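Local coordinates for protein UL37 (Suid herpesvirus 1, PDB 4K70) that serves as an inner tegument protein of the herpesvirus particle and is thought to control intracellular viral trafficking, here represented by its all-helical N-terminal half, at residues Gly111-Ala116 with Leu448-Ala453; Arg55-Val58 with Glu64-Val67; Leu68-Ala73 with Glu455-Leu460; Leu28-Ala33 with Leu77-His82. All blocks are in the same frame, centred on the assembly; numbering follows the deposited sequence.

How the contacts relate
All four contacts lie on the same side of the chain's centre, in an elongated, all-helical half-protein, and helix 63-78 runs through three of them. Along the chain, contact 2 is nested inside the loop closed by contact 4, and contact 1 inside that closed by contact 3; contacts 3 and 4 interleave. Contacts 1 and 3 are centred about 5 Å apart, share helix 438-458 and are joined by a salt bridge between Arg113 and Glu70. The centres of contacts 2 and 3 are about 7 Å apart, and the centre of contact 4 lies about 17 Å from each. Sequence-distant helices 63-78 and 438-458 thus pack into one bundle, with early and late parts of this fragment intermixed.

Contact 1: residues Gly111-Ala116 with Leu448-Ala453; sequences GLRTSA and LREVAA
Ala116 and Glu450 bring the two backbones closest, their CA atoms 6.6 Å apart, where the loop joining helices 101-109 and 120-137 passes helix 438-458 in this helical bundle. Gly111, the first residue to leave helical geometry, forms a Schellman motif. Arg113 reaches across to Glu450 through a salt bridge concentrated on one carboxylate oxygen: NH2 donates to OE1 at 2.6 Å in a nearly straight bond (163°), while NH1 makes a weak second bond to the same atom. OE1 lies almost in the guanidinium plane, yet the donor approaches it from above the carboxylate plane, and the two planes are turned 47° against each other. A bend at chi2 (-54°) folds the Glu450 carboxylate back, and its CD comes 3.7 Å from Ala116 CB. The other oxygen, OE2, accepts a hydrogen bond from the backbone N of Glu117, so the carboxylate is held through both oxygens by the loop. Arg113 is likewise shared, since its NE has a second partner on helix 63-78, which should help fix the guanidinium's rotation. Beside the ion pair, the methyl of Ala453 packs obliquely against the guanidinium, with CB 4.1 Å from Arg113 NH2.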
loop_
_atom_site.group_PDB
_atom_site.type_symbol
_atom_site.label_atom_id
_atom_site.label_comp_id
_atom_site.label_asym_id
_atom_site.label_seq_id
_atom_site.Cartn_x
_atom_site.Cartn_y
_atom_site.Cartn_z
ATOM N N GLY A 111 10.296 -25.492 -34.991
ATOM C CA GLY A 111 10.186 -24.401 -35.953
ATOM C C GLY A 111 9.321 -23.245 -35.466
ATOM O O GLY A 111 8.567 -22.651 -36.237
ATOM N N LEU A 112 9.418 -22.929 -34.175
ATOM C CA LEU A 112 8.665 -21.814 -33.601
ATOM C C LEU A 112 9.629 -20.793 -33.021
ATOM O O LEU A 112 10.832 -21.024 -32.977
ATOM C CB LEU A 112 7.717 -22.302 -32.502
ATOM C CG LEU A 112 6.536 -23.207 -32.859
ATOM C CD1 LEU A 112 5.880 -23.739 -31.596
ATOM C CD2 LEU A 112 5.511 -22.486 -33.716
ATOM N N ARG A 113 9.099 -19.666 -32.565
ATOM C CA ARG A 113 9.944 -18.572 -32.096
ATOM C C ARG A 113 10.238 -18.653 -30.603
ATOM O O ARG A 113 9.433 -19.177 -29.835
ATOM C CB ARG A 113 9.259 -17.238 -32.388
ATOM C CG ARG A 113 8.873 -17.033 -33.857
ATOM C CD ARG A 113 7.998 -15.788 -34.004
ATOM N NE ARG A 113 6.688 -15.951 -33.371
ATOM C CZ ARG A 113 5.970 -14.956 -32.858
ATOM N NH1 ARG A 113 6.432 -13.707 -32.881
ATOM N NH2 ARG A 113 4.786 -15.211 -32.314
ATOM N N THR A 114 11.392 -18.126 -30.198
ATOM C CA THR A 114 11.656 -17.902 -28.789
ATOM C C THR A 114 11.318 -16.459 -28.421
ATOM O O THR A 114 11.387 -16.068 -27.252
ATOM C CB THR A 114 13.123 -18.159 -28.446
ATOM O OG1 THR A 114 13.943 -17.189 -29.110
ATOM C CG2 THR A 114 13.526 -19.570 -28.864
ATOM N N SER A 115 10.925 -15.681 -29.421
ATOM C CA SER A 115 10.905 -14.229 -29.291
ATOM C C SER A 115 9.526 -13.583 -29.167
ATOM O O SER A 115 9.408 -12.369 -29.333
ATOM C CB SER A 115 11.619 -13.613 -30.496
ATOM O OG SER A 115 10.815 -13.803 -31.643
ATOM N N ALA A 116 8.487 -14.366 -28.892
ATOM C CA ALA A 116 7.153 -13.797 -28.699
ATOM C C ALA A 116 7.122 -12.845 -27.495
ATOM O O ALA A 116 7.980 -12.926 -26.612
ATOM C CB ALA A 116 6.114 -14.894 -28.537
ATOM N N LEU A 448 -2.722 -10.605 -28.214
ATOM C CA LEU A 448 -3.453 -10.762 -29.469
ATOM C C LEU A 448 -2.574 -10.579 -30.707
ATOM O O LEU A 448 -2.875 -11.131 -31.765
ATOM C CB LEU A 448 -4.646 -9.811 -29.521
ATOM C CG LEU A 448 -5.806 -10.180 -28.604
ATOM C CD1 LEU A 448 -6.945 -9.181 -28.773
ATOM C CD2 LEU A 448 -6.269 -11.604 -28.896
ATOM N N ARG A 449 -1.502 -9.798 -30.586
ATOM C CA ARG A 449 -0.532 -9.683 -31.671
ATOM C C ARG A 449 0.144 -11.032 -31.911
ATOM O O ARG A 449 0.424 -11.410 -33.048
ATOM C CB ARG A 449 0.525 -8.615 -31.368
ATOM C CG ARG A 449 0.008 -7.159 -31.425
ATOM C CD ARG A 449 1.171 -6.175 -31.482
ATOM N NE ARG A 449 1.952 -6.144 -30.241
ATOM C CZ ARG A 449 1.682 -5.347 -29.212
ATOM N NH1 ARG A 449 0.647 -4.520 -29.268
ATOM N NH2 ARG A 449 2.440 -5.373 -28.127
ATOM N N GLU A 450 0.408 -11.765 -30.835
ATOM C CA GLU A 450 1.020 -13.081 -30.976
ATOM C C GLU A 450 0.007 -14.079 -31.523
ATOM O O GLU A 450 0.356 -14.958 -32.319
ATOM C CB GLU A 450 1.612 -13.564 -29.649
ATOM C CG GLU A 450 2.708 -12.662 -29.118
ATOM C CD GLU A 450 3.822 -12.430 -30.129
ATOM O OE1 GLU A 450 3.787 -13.030 -31.232
ATOM O OE2 GLU A 450 4.746 -11.646 -29.815
ATOM N N VAL A 451 -1.246 -13.936 -31.100
ATOM C CA VAL A 451 -2.315 -14.765 -31.632
ATOM C C VAL A 451 -2.486 -14.500 -33.130
ATOM O O VAL A 451 -2.593 -15.433 -33.926
ATOM C CB VAL A 451 -3.636 -14.524 -30.905
ATOM C CG1 VAL A 451 -4.762 -15.277 -31.592
ATOM C CG2 VAL A 451 -3.522 -14.960 -29.448
ATOM N N ALA A 452 -2.486 -13.226 -33.510
ATOM C CA ALA A 452 -2.617 -12.853 -34.916
ATOM C C ALA A 452 -1.432 -13.337 -35.752
ATOM O O ALA A 452 -1.593 -13.652 -36.928
ATOM C CB ALA A 452 -2.798 -11.355 -35.061
ATOM N N ALA A 453 -0.247 -13.407 -35.149
ATOM C CA ALA A 453 0.926 -13.940 -35.843
ATOM C C ALA A 453 0.785 -15.437 -36.102
ATOM O O ALA A 453 1.129 -15.931 -37.175
ATOM C CB ALA A 453 2.194 -13.662 -35.053
#

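Contact 2: residues Arg55-Val58 with Glu64-Val67; sequences RAYV and EAAV
Tyr57 and Ala65 meet where helices 39-60 and 63-78 pack together as a helical hairpin, the sharp turn between them bringing the two CA atoms to 4.8 Å. The approach is close because alanines, Ala56 and Ala65, face each other at the seam. The Ala65 methyl presses onto the neighbouring backbone: its CB lies 3.5 Å from Tyr57 CA and equally near Tyr57 N. Ala56 adds its own methyl to this seam, with CB 4.0 Å from Ala65 CB.

From there Tyr57 can be followed outward. Its CB packs on the same methyl, 3.8 Å from Ala65 CB, which stands at the edge of the ring near its plane. With CG anti to the backbone N (chi1 174°), the ring is carried along the flank of helix 63-78 to the next residue. There CD1 touches Ala66, 3.9 Å from its CB, and CE1 lies at a similar distance from that methyl, which approaches the ring obliquely. From the same side of the ring plane, but toward the opposite edge, Leu112 in the loop between helices 101-109 and 120-137 comes in, its CD2 3.5 Å from Tyr57 CE2. No hydrogen bond crosses between 55-58 and 64-67, and the junction is held by van der Waals packing. One tyrosine thus touches three elements beyond its own helix, the last of them helix 438-458, where the phenol ends with its OH 3.6 Å from Arg457 CD.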
loop_
_atom_site.group_PDB
_atom_site.type_symbol
_atom_site.label_atom_id
_atom_site.label_comp_id
_atom_site.label_asym_id
_atom_site.label_seq_id
_atom_site.Cartn_x
_atom_site.Cartn_y
_atom_site.Cartn_z
ATOM N N ARG A 55 5.600 -30.335 -28.987
ATOM C CA ARG A 55 5.229 -31.557 -29.680
ATOM C C ARG A 55 3.801 -31.479 -30.199
ATOM O O ARG A 55 3.486 -32.035 -31.251
ATOM C CB ARG A 55 5.395 -32.785 -28.787
ATOM C CG ARG A 55 4.266 -33.775 -28.984
ATOM C CD ARG A 55 4.755 -35.215 -29.078
ATOM N NE ARG A 55 4.883 -35.858 -27.772
ATOM C CZ ARG A 55 3.915 -35.934 -26.863
ATOM N NH1 ARG A 55 2.724 -35.389 -27.090
ATOM N NH2 ARG A 55 4.143 -36.553 -25.710
ATOM N N ALA A 56 2.935 -30.790 -29.466
ATOM C CA ALA A 56 1.569 -30.598 -29.937
ATOM C C ALA A 56 1.524 -29.857 -31.288
ATOM O O ALA A 56 0.726 -30.195 -32.166
ATOM C CB ALA A 56 0.741 -29.866 -28.897
ATOM N N TYR A 57 2.378 -28.851 -31.454
ATOM C CA TYR A 57 2.389 -28.085 -32.694
ATOM C C TYR A 57 2.973 -28.914 -33.830
ATOM O O TYR A 57 2.451 -28.902 -34.939
ATOM C CB TYR A 57 3.170 -26.778 -32.540
ATOM C CG TYR A 57 3.314 -26.026 -33.847
ATOM C CD1 TYR A 57 2.211 -25.436 -34.455
ATOM C CD2 TYR A 57 4.546 -25.913 -34.472
ATOM C CE1 TYR A 57 2.329 -24.756 -35.652
ATOM C CE2 TYR A 57 4.677 -25.232 -35.676
ATOM C CZ TYR A 57 3.565 -24.659 -36.264
ATOM O OH TYR A 57 3.687 -23.980 -37.463
ATOM N N VAL A 58 4.060 -29.619 -33.542
ATOM C CA VAL A 58 4.687 -30.516 -34.507
ATOM C C VAL A 58 3.687 -31.515 -35.108
ATOM O O VAL A 58 3.688 -31.749 -36.315
ATOM C CB VAL A 58 5.869 -31.285 -33.876
ATOM C CG1 VAL A 58 6.249 -32.467 -34.735
ATOM C CG2 VAL A 58 7.073 -30.372 -33.698
ATOM N N GLU A 64 -3.572 -22.954 -31.962
ATOM C CA GLU A 64 -3.612 -23.060 -30.505
ATOM C C GLU A 64 -2.284 -23.571 -29.949
ATOM O O GLU A 64 -1.739 -23.005 -29.001
ATOM C CB GLU A 64 -4.751 -23.986 -30.061
ATOM C CG GLU A 64 -6.153 -23.417 -30.285
ATOM C CD GLU A 64 -6.484 -23.210 -31.759
ATOM O OE1 GLU A 64 -5.883 -23.904 -32.603
ATOM O OE2 GLU A 64 -7.339 -22.356 -32.074
ATOM N N ALA A 65 -1.766 -24.638 -30.549
ATOM C CA ALA A 65 -0.488 -25.216 -30.139
ATOM C C ALA A 65 0.671 -24.248 -30.333
ATOM O O ALA A 65 1.599 -24.207 -29.524
ATOM C CB ALA A 65 -0.214 -26.515 -30.899
ATOM N N ALA A 66 0.620 -23.482 -31.419
ATOM C CA ALA A 66 1.676 -22.531 -31.727
ATOM C C ALA A 66 1.707 -21.457 -30.647
ATOM O O ALA A 66 2.763 -21.150 -30.084
ATOM C CB ALA A 66 1.435 -21.904 -33.088
ATOM N N VAL A 67 0.534 -20.895 -30.377
ATOM C CA VAL A 67 0.357 -19.853 -29.364
ATOM C C VAL A 67 0.774 -20.330 -27.977
ATOM O O VAL A 67 1.523 -19.643 -27.264
ATOM C CB VAL A 67 -1.109 -19.375 -29.316
ATOM C CG1 VAL A 67 -1.364 -18.503 -28.083
ATOM C CG2 VAL A 67 -1.458 -18.622 -30.593
#

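Contact 3: residues Leu68-Ala73 with Glu455-Leu460; sequences LAENLA and ERRAGL
Glu70 and Arg457 approach from opposite directions, the carboxylate at the guanidinium edge; within 68-73 and 455-460 the nearest CA atoms, those of Glu70 and Arg457, are 12.8 Å apart. The salt bridge uses two donors and both carboxylate oxygens. Arg457 NH2 gives a nearly straight bond (169°) to Glu70 OE1 at 2.9 Å, and NH1 gives a weak one to OE2 at 3.3 Å. The carboxylate is rotated 56° from the guanidinium plane and OE1 is met from above its own plane, so the pair falls short of a coplanar bidentate salt bridge. Glu70 has a further partner: Arg113 NE forms a salt bridge with OE2. Two arginines converging on this buried carboxylate would be expected to stabilise its ionised form. Arg457 spans the gap with CG anti to the backbone N (chi1 176°), then bends at chi3, while Glu70 stays extended beyond CG. Leu112 and Ala66 pack against Arg457. Helix 438-458 finishes just beyond it in a Schellman motif at Gly459, where Leu460 N bonds to Glu455 O at 2.7 Å. The contact as a whole is a partly buried interhelical salt bridge, joining helices 63-78 and 438-458 within the helical bundle.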
loop_
_atom_site.group_PDB
_atom_site.type_symbol
_atom_site.label_atom_id
_atom_site.label_comp_id
_atom_site.label_asym_id
_atom_site.label_seq_id
_atom_site.Cartn_x
_atom_site.Cartn_y
_atom_site.Cartn_z
ATOM N N LEU A 68 0.295 -21.511 -27.602
ATOM C CA LEU A 68 0.658 -22.096 -26.319
ATOM C C LEU A 68 2.176 -22.174 -26.178
ATOM O O LEU A 68 2.747 -21.601 -25.250
ATOM C CB LEU A 68 0.034 -23.484 -26.157
ATOM C CG LEU A 68 0.417 -24.288 -24.909
ATOM C CD1 LEU A 68 -0.127 -23.624 -23.640
ATOM C CD2 LEU A 68 -0.085 -25.717 -25.024
ATOM N N ALA A 69 2.830 -22.872 -27.104
ATOM C CA ALA A 69 4.268 -23.106 -27.009
ATOM C C ALA A 69 5.065 -21.814 -26.980
ATOM O O ALA A 69 5.974 -21.651 -26.161
ATOM C CB ALA A 69 4.735 -23.975 -28.154
ATOM N N GLU A 70 4.735 -20.903 -27.893
ATOM C CA GLU A 70 5.453 -19.639 -28.002
ATOM C C GLU A 70 5.216 -18.675 -26.820
ATOM O O GLU A 70 6.106 -17.883 -26.472
ATOM C CB GLU A 70 5.125 -18.954 -29.335
ATOM C CG GLU A 70 5.862 -19.570 -30.531
ATOM C CD GLU A 70 5.665 -18.788 -31.836
ATOM O OE1 GLU A 70 4.574 -18.222 -32.048
ATOM O OE2 GLU A 70 6.616 -18.752 -32.650
ATOM N N ASN A 71 4.034 -18.743 -26.207
ATOM C CA ASN A 71 3.700 -17.843 -25.091
ATOM C C ASN A 71 3.526 -18.508 -23.717
ATOM O O ASN A 71 3.021 -17.888 -22.765
ATOM C CB ASN A 71 2.458 -17.034 -25.439
ATOM C CG ASN A 71 2.617 -16.266 -26.730
ATOM O OD1 ASN A 71 3.117 -15.139 -26.743
ATOM N ND2 ASN A 71 2.203 -16.880 -27.834
ATOM N N LEU A 72 3.978 -19.754 -23.613
ATOM C CA LEU A 72 3.875 -20.525 -22.384
ATOM C C LEU A 72 4.561 -19.838 -21.210
ATOM O O LEU A 72 4.073 -19.889 -20.084
ATOM C CB LEU A 72 4.466 -21.928 -22.590
ATOM C CG LEU A 72 4.119 -22.922 -21.490
ATOM C CD1 LEU A 72 2.632 -23.232 -21.544
ATOM C CD2 LEU A 72 4.953 -24.181 -21.643
ATOM N N ALA A 73 5.701 -19.211 -21.460
ATOM C CA ALA A 73 6.402 -18.535 -20.374
ATOM C C ALA A 73 5.490 -17.493 -19.685
ATOM O O ALA A 73 5.357 -17.475 -18.461
ATOM C CB ALA A 73 7.680 -17.899 -20.877
ATOM N N GLU A 455 -2.046 -16.990 -36.244
ATOM C CA GLU A 455 -3.171 -17.106 -37.164
ATOM C C GLU A 455 -2.693 -17.004 -38.604
ATOM O O GLU A 455 -3.155 -17.740 -39.471
ATOM C CB GLU A 455 -4.216 -16.026 -36.879
ATOM C CG GLU A 455 -5.145 -16.347 -35.726
ATOM C CD GLU A 455 -6.112 -15.214 -35.427
ATOM O OE1 GLU A 455 -5.877 -14.094 -35.927
ATOM O OE2 GLU A 455 -7.107 -15.444 -34.697
ATOM N N ARG A 456 -1.755 -16.096 -38.850
ATOM C CA ARG A 456 -1.216 -15.905 -40.190
ATOM C C ARG A 456 -0.343 -17.072 -40.632
ATOM O O ARG A 456 -0.480 -17.559 -41.751
ATOM C CB ARG A 456 -0.448 -14.589 -40.283
ATOM C CG ARG A 456 -1.337 -13.396 -40.578
ATOM C CD ARG A 456 -1.213 -12.335 -39.500
ATOM N NE ARG A 456 0.183 -12.079 -39.155
ATOM C CZ ARG A 456 0.575 -11.251 -38.192
ATOM N NH1 ARG A 456 -0.328 -10.597 -37.476
ATOM N NH2 ARG A 456 1.869 -11.083 -37.945
ATOM N N ARG A 457 0.553 -17.519 -39.755
ATOM C CA ARG A 457 1.379 -18.683 -40.051
ATOM C C ARG A 457 0.498 -19.888 -40.363
ATOM O O ARG A 457 0.835 -20.710 -41.212
ATOM C CB ARG A 457 2.327 -18.997 -38.890
ATOM C CG ARG A 457 3.156 -20.263 -39.089
ATOM C CD ARG A 457 4.155 -20.457 -37.958
ATOM N NE ARG A 457 3.531 -20.185 -36.669
ATOM C CZ ARG A 457 4.172 -19.693 -35.614
ATOM N NH1 ARG A 457 5.472 -19.423 -35.683
ATOM N NH2 ARG A 457 3.507 -19.467 -34.489
ATOM N N ALA A 458 -0.640 -19.970 -39.682
ATOM C CA ALA A 458 -1.590 -21.055 -39.886
ATOM C C ALA A 458 -2.451 -20.815 -41.121
ATOM O O ALA A 458 -3.087 -21.733 -41.627
ATOM C CB ALA A 458 -2.471 -21.229 -38.653
ATOM N N GLY A 459 -2.477 -19.576 -41.596
ATOM C CA GLY A 459 -3.287 -19.225 -42.747
ATOM C C GLY A 459 -4.760 -19.047 -42.423
ATOM O O GLY A 459 -5.619 -19.457 -43.200
ATOM N N LEU A 460 -5.057 -18.439 -41.277
ATOM C CA LEU A 460 -6.436 -18.116 -40.912
ATOM C C LEU A 460 -6.571 -16.646 -40.528
ATOM O O LEU A 460 -5.569 -15.938 -40.384
ATOM C CB LEU A 460 -6.926 -18.981 -39.748
ATOM C CG LEU A 460 -6.180 -20.267 -39.391
ATOM C CD1 LEU A 460 -6.805 -20.911 -38.163
ATOM C CD2 LEU A 460 -6.181 -21.235 -40.551
#

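Contact 4: residues Leu28-Ala33 with Leu77-His82; sequences LEFFMA and LWRLRH
The C-terminal end of helix 20-32 meets the segment leaving helix 63-78 at Arg79, in a buried corner of the helical bundle where a guanidinium faces the backbone carbonyls at a helix end. Arg79 carries the contact from its side. Its chain starts with CG anti to the carbonyl carbon (chi1 -72°) and bends at chi3, bringing the guanidinium to the last turn of the neighbouring helix. NH1 donates to Ala33 O at 3.0 Å, but the N-H points well off the acceptor (120°) and the bond is weak. The same nitrogen also reaches Phe31 O through a water, which donates to that carbonyl oxygen at 2.8 Å and accepts from Arg79 NH1 at 3.3 Å. Such carbonyls near a helix C-terminus carry partial negative charge, so a positive group there is probably favourable.

Phe30 contributes its ring. The guanidinium is inclined 65° to the ring plane, and NH2 sits over one face, displaced toward the rim; with CZ 5.2 Å from the ring centroid, any cation-pi attraction is at most weak. Phe30 also packs on Leu68 and Leu75 of helix 63-78, while Trp472 of helix 464-481 touches Arg79. Farther along the same segment, His82 belongs to an observed calcium site of this protein, although that calcium is not bound to this chain in the model. Over the phenyl ring, the nearest approach is Arg79 NH2 to Phe30 CZ, 3.8 Å.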
loop_
_atom_site.group_PDB
_atom_site.type_symbol
_atom_site.label_atom_id
_atom_site.label_comp_id
_atom_site.label_asym_id
_atom_site.label_seq_id
_atom_site.Cartn_x
_atom_site.Cartn_y
_atom_site.Cartn_z
ATOM N N LEU A 28 -7.146 -25.056 -25.188
ATOM C CA LEU A 28 -8.140 -24.007 -24.990
ATOM C C LEU A 28 -8.565 -23.933 -23.528
ATOM O O LEU A 28 -8.880 -22.854 -23.022
ATOM C CB LEU A 28 -9.358 -24.232 -25.891
ATOM C CG LEU A 28 -9.146 -24.058 -27.398
ATOM C CD1 LEU A 28 -10.386 -24.499 -28.165
ATOM C CD2 LEU A 28 -8.773 -22.621 -27.751
ATOM N N GLU A 29 -8.565 -25.074 -22.847
ATOM C CA GLU A 29 -8.921 -25.107 -21.430
ATOM C C GLU A 29 -7.852 -24.430 -20.579
ATOM O O GLU A 29 -8.165 -23.705 -19.628
ATOM C CB GLU A 29 -9.146 -26.543 -20.959
ATOM C CG GLU A 29 -10.437 -27.151 -21.477
ATOM C CD GLU A 29 -10.389 -28.664 -21.545
ATOM O OE1 GLU A 29 -9.601 -29.272 -20.785
ATOM O OE2 GLU A 29 -11.135 -29.240 -22.369
ATOM N N PHE A 30 -6.591 -24.666 -20.928
ATOM C CA PHE A 30 -5.493 -24.009 -20.238
ATOM C C PHE A 30 -5.601 -22.503 -20.439
ATOM O O PHE A 30 -5.417 -21.730 -19.497
ATOM C CB PHE A 30 -4.153 -24.532 -20.738
ATOM C CG PHE A 30 -2.970 -23.809 -20.168
ATOM C CD1 PHE A 30 -2.571 -24.026 -18.860
ATOM C CD2 PHE A 30 -2.251 -22.917 -20.946
ATOM C CE1 PHE A 30 -1.473 -23.358 -18.333
ATOM C CE2 PHE A 30 -1.157 -22.247 -20.428
ATOM C CZ PHE A 30 -0.764 -22.469 -19.119
ATOM N N PHE A 31 -5.926 -22.097 -21.665
ATOM C CA PHE A 31 -6.102 -20.687 -21.987
ATOM C C PHE A 31 -7.095 -19.996 -21.047
ATOM O O PHE A 31 -6.998 -18.793 -20.810
ATOM C CB PHE A 31 -6.540 -20.514 -23.450
ATOM C CG PHE A 31 -5.436 -20.735 -24.451
ATOM C CD1 PHE A 31 -4.111 -20.751 -24.051
ATOM C CD2 PHE A 31 -5.726 -20.914 -25.798
ATOM C CE1 PHE A 31 -3.085 -20.948 -24.977
ATOM C CE2 PHE A 31 -4.708 -21.112 -26.732
ATOM C CZ PHE A 31 -3.388 -21.128 -26.321
ATOM N N MET A 32 -8.037 -20.757 -20.498
ATOM C CA MET A 32 -9.066 -20.179 -19.635
ATOM C C MET A 32 -9.030 -20.662 -18.176
ATOM O O MET A 32 -9.889 -20.296 -17.372
ATOM C CB MET A 32 -10.450 -20.410 -20.240
ATOM C CG MET A 32 -10.699 -19.596 -21.500
ATOM S SD MET A 32 -12.343 -19.858 -22.182
ATOM C CE MET A 32 -12.157 -21.506 -22.856
ATOM N N ALA A 33 -8.026 -21.460 -17.839
ATOM C CA ALA A 33 -7.917 -22.026 -16.496
ATOM C C ALA A 33 -7.789 -20.964 -15.403
ATOM O O ALA A 33 -7.412 -19.821 -15.659
ATOM C CB ALA A 33 -6.758 -23.009 -16.425
ATOM N N LEU A 77 3.491 -17.659 -15.971
ATOM C CA LEU A 77 3.791 -16.658 -14.957
ATOM C C LEU A 77 2.544 -15.901 -14.513
ATOM O O LEU A 77 2.506 -15.353 -13.410
ATOM C CB LEU A 77 4.829 -15.668 -15.488
ATOM C CG LEU A 77 6.318 -15.852 -15.200
ATOM C CD1 LEU A 77 6.648 -17.269 -14.774
ATOM C CD2 LEU A 77 7.136 -15.446 -16.423
ATOM N N TRP A 78 1.523 -15.885 -15.365
ATOM C CA TRP A 78 0.362 -15.010 -15.165
ATOM C C TRP A 78 -0.404 -15.308 -13.879
ATOM O O TRP A 78 -0.888 -14.398 -13.195
ATOM C CB TRP A 78 -0.603 -15.145 -16.339
ATOM C CG TRP A 78 -1.397 -13.903 -16.657
ATOM C CD1 TRP A 78 -2.286 -13.254 -15.845
ATOM C CD2 TRP A 78 -1.393 -13.181 -17.902
ATOM N NE1 TRP A 78 -2.827 -12.164 -16.506
ATOM C CE2 TRP A 78 -2.298 -12.106 -17.771
ATOM C CE3 TRP A 78 -0.715 -13.350 -19.118
ATOM C CZ2 TRP A 78 -2.534 -11.194 -18.806
ATOM C CZ3 TRP A 78 -0.955 -12.442 -20.148
ATOM C CH2 TRP A 78 -1.858 -11.383 -19.984
ATOM N N ARG A 79 -0.557 -16.589 -13.567
ATOM C CA ARG A 79 -1.325 -16.972 -12.387
ATOM C C ARG A 79 -0.406 -17.440 -11.272
ATOM O O ARG A 79 -0.766 -18.299 -10.478
ATOM C CB ARG A 79 -2.361 -18.042 -12.734
ATOM C CG ARG A 79 -3.541 -17.534 -13.561
ATOM C CD ARG A 79 -4.223 -18.665 -14.341
ATOM N NE ARG A 79 -3.377 -19.172 -15.421
ATOM C CZ ARG A 79 -3.731 -19.219 -16.706
ATOM N NH1 ARG A 79 -4.934 -18.805 -17.088
ATOM N NH2 ARG A 79 -2.879 -19.689 -17.614
ATOM N N LEU A 80 0.778 -16.846 -11.199
ATOM C CA LEU A 80 1.800 -17.285 -10.258
ATOM C C LEU A 80 1.536 -16.807 -8.818
ATOM O O LEU A 80 1.243 -15.638 -8.582
ATOM C CB LEU A 80 3.170 -16.806 -10.744
ATOM C CG LEU A 80 4.408 -17.449 -10.133
ATOM C CD1 LEU A 80 4.433 -18.925 -10.485
ATOM C CD2 LEU A 80 5.659 -16.741 -10.627
ATOM N N ARG A 81 1.630 -17.721 -7.859
ATOM C CA ARG A 81 1.566 -17.352 -6.447
ATOM C C ARG A 81 2.952 -17.469 -5.817
ATOM O O ARG A 81 3.442 -18.574 -5.562
ATOM C CB ARG A 81 0.565 -18.218 -5.675
ATOM C CG ARG A 81 0.328 -17.700 -4.247
ATOM C CD ARG A 81 -0.160 -18.763 -3.286
ATOM N NE ARG A 81 -1.548 -19.137 -3.518
ATOM C CZ ARG A 81 -2.594 -18.399 -3.157
ATOM N NH1 ARG A 81 -2.422 -17.215 -2.567
ATOM N NH2 ARG A 81 -3.820 -18.839 -3.412
ATOM N N HIS A 82 3.585 -16.326 -5.585
ATOM C CA HIS A 82 4.943 -16.288 -5.072
ATOM C C HIS A 82 4.942 -15.730 -3.661
ATOM O O HIS A 82 4.273 -14.739 -3.383
ATOM C CB HIS A 82 5.829 -15.407 -5.967
ATOM C CG HIS A 82 7.197 -15.170 -5.406
ATOM N ND1 HIS A 82 8.023 -16.201 -5.000
ATOM C CD2 HIS A 82 7.883 -14.029 -5.177
ATOM C CE1 HIS A 82 9.157 -15.699 -4.547
ATOM N NE2 HIS A 82 9.096 -14.379 -4.643
HETATM O O HOH W 1 -4.441 -17.944 -20.185
#